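Local structure of Cas13d (uncultured Ruminococcus sp, 6IV9) at residues A[495-498]-A[499-502]. The protein binds a CRISPR RNA as an RNA-guided nuclease whose two HEPN domains govern both maturation of that guide and cleavage of target RNA. The protein carries 2 engineered substitutions. Numbering follows the deposited sequence.
Sequences LLYF and SKMI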
loop_
_atom_site.group_PDB
_atom_site.type_symbol
_atom_site.label_atom_id
_atom_site.label_comp_id
_atom_site.label_asym_id
_atom_site.label_seq_id
_atom_site.Cartn_x
_atom_site.Cartn_y
_atom_site.Cartn_z
ATOM N N LEU A 495 -18.412 11.750 6.747
ATOM C CA LEU A 495 -17.855 10.589 6.004
ATOM C C LEU A 495 -18.775 9.367 6.066
ATOM O O LEU A 495 -19.453 9.199 7.042
ATOM C CB LEU A 495 -16.503 10.221 6.618
ATOM C CG LEU A 495 -15.488 11.350 6.776
ATOM C CD1 LEU A 495 -14.184 10.839 7.355
ATOM C CD2 LEU A 495 -15.247 12.067 5.468
ATOM N N LEU A 496 -18.745 8.538 5.032
ATOM C CA LEU A 496 -19.496 7.261 5.025
ATOM C C LEU A 496 -18.794 6.285 5.969
ATOM O O LEU A 496 -17.620 6.444 6.203
ATOM C CB LEU A 496 -19.505 6.679 3.612
ATOM C CG LEU A 496 -20.185 7.541 2.559
ATOM C CD1 LEU A 496 -20.110 6.891 1.194
ATOM C CD2 LEU A 496 -21.621 7.810 2.941
ATOM N N TYR A 497 -19.518 5.281 6.445
ATOM C CA TYR A 497 -18.946 4.251 7.343
ATOM C C TYR A 497 -17.864 3.461 6.607
ATOM O O TYR A 497 -16.889 3.077 7.212
ATOM C CB TYR A 497 -20.039 3.484 8.077
ATOM C CG TYR A 497 -20.562 4.308 9.217
ATOM C CD1 TYR A 497 -19.802 4.506 10.345
ATOM C CD2 TYR A 497 -21.755 4.988 9.118
ATOM C CE1 TYR A 497 -20.235 5.308 11.384
ATOM C CE2 TYR A 497 -22.211 5.789 10.147
ATOM C CZ TYR A 497 -21.450 5.949 11.287
ATOM O OH TYR A 497 -21.878 6.748 12.291
ATOM N N PHE A 498 -18.048 3.258 5.310
ATOM C CA PHE A 498 -17.027 2.491 4.562
ATOM C C PHE A 498 -15.690 3.238 4.630
ATOM O O PHE A 498 -14.694 2.603 4.871
ATOM C CB PHE A 498 -17.471 2.221 3.127
ATOM C CG PHE A 498 -16.471 1.397 2.365
ATOM C CD1 PHE A 498 -16.517 0.019 2.398
ATOM C CD2 PHE A 498 -15.446 2.002 1.669
ATOM C CE1 PHE A 498 -15.575 -0.733 1.723
ATOM C CE2 PHE A 498 -14.512 1.247 0.987
ATOM C CZ PHE A 498 -14.575 -0.119 1.024
ATOM N N SER A 499 -15.717 4.557 4.450
ATOM C CA SER A 499 -14.506 5.413 4.501
ATOM C C SER A 499 -13.900 5.356 5.903
ATOM O O SER A 499 -12.719 5.232 6.016
ATOM C CB SER A 499 -14.846 6.825 4.139
ATOM O OG SER A 499 -15.488 6.880 2.896
ATOM N N LYS A 500 -14.741 5.440 6.920
ATOM C CA LYS A 500 -14.288 5.388 8.329
ATOM C C LYS A 500 -13.676 4.012 8.617
ATOM O O LYS A 500 -12.774 3.930 9.403
ATOM C CB LYS A 500 -15.414 5.847 9.260
ATOM C CG LYS A 500 -15.777 7.312 9.103
ATOM C CD LYS A 500 -16.823 7.808 10.075
ATOM C CE LYS A 500 -18.238 7.702 9.569
ATOM N NZ LYS A 500 -19.134 8.663 10.243
ATOM N N MET A 501 -14.225 2.968 8.009
ATOM C CA MET A 501 -13.695 1.604 8.208
ATOM C C MET A 501 -12.280 1.546 7.637
ATOM O O MET A 501 -11.435 0.972 8.261
ATOM C CB MET A 501 -14.561 0.573 7.501
ATOM C CG MET A 501 -14.057 -0.811 7.655
ATOM S SD MET A 501 -15.227 -2.005 7.030
ATOM C CE MET A 501 -15.141 -1.708 5.276
ATOM N N ILE A 502 -12.073 2.140 6.469
ATOM C CA ILE A 502 -10.713 2.183 5.861
ATOM C C ILE A 502 -9.782 2.986 6.772
ATOM O O ILE A 502 -8.683 2.553 6.999
ATOM C CB ILE A 502 -10.748 2.723 4.424
ATOM C CG1 ILE A 502 -11.631 1.849 3.535
ATOM C CG2 ILE A 502 -9.342 2.863 3.885
ATOM C CD1 ILE A 502 -11.237 0.410 3.482
HETATM O O HOH W 1 -21.653 8.516 8.531
#
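Lys500 leaves the helix with CG beside its backbone N and then turns about its CG-CD bond (chi3 -91°), which carries its end back toward the helix start and against one face of the Tyr497 ring, itself turned with CG anti to its carbonyl carbon. CE lies 3.6 Å from CE1 of Tyr497 and over that face, toward the rim, so the methylene makes a CH-pi contact. The ammonium follows as a cation-pi partner, with NZ 4.0 Å from the ring centroid. A water ties this end to the segment just before the helix, accepting from Lys500 NZ at 3.0 Å and donating to Leu495 O. Asp319, on helix 312-330, forms a salt bridge with Lys500 NZ, which also bonds Ala492 O, and a hydrogen bond with Tyr497 OH. A leucine in place of Tyr497 has neither ring face nor hydroxyl, which would probably leave Lys500 CE and NZ without their pi partner and one Asp319 oxygen without its mate. Round the helix, Phe498 obliquely meets two apolar side chains: Met501 brings CE to 3.6 Å from CD1 of Phe498, while Ile502 CG1 sits 3.9 Å from its CE2. Three i to i+4 hydrogen bonds form the turn: Lys500 N to Leu496 O at 3.1 Å (N-H...O 161°), Met501 N to Tyr497 O and Ile502 N to Phe498 O. Glu562 of helix 556-570 accepts from Leu496 N and also bonds Ser499 OG. This is the first turn of an alpha-helix, with Leu496 at the N-cap position, packed against helices 306-309, 312-330 and 556-570 of the largely helical Cas13d protein.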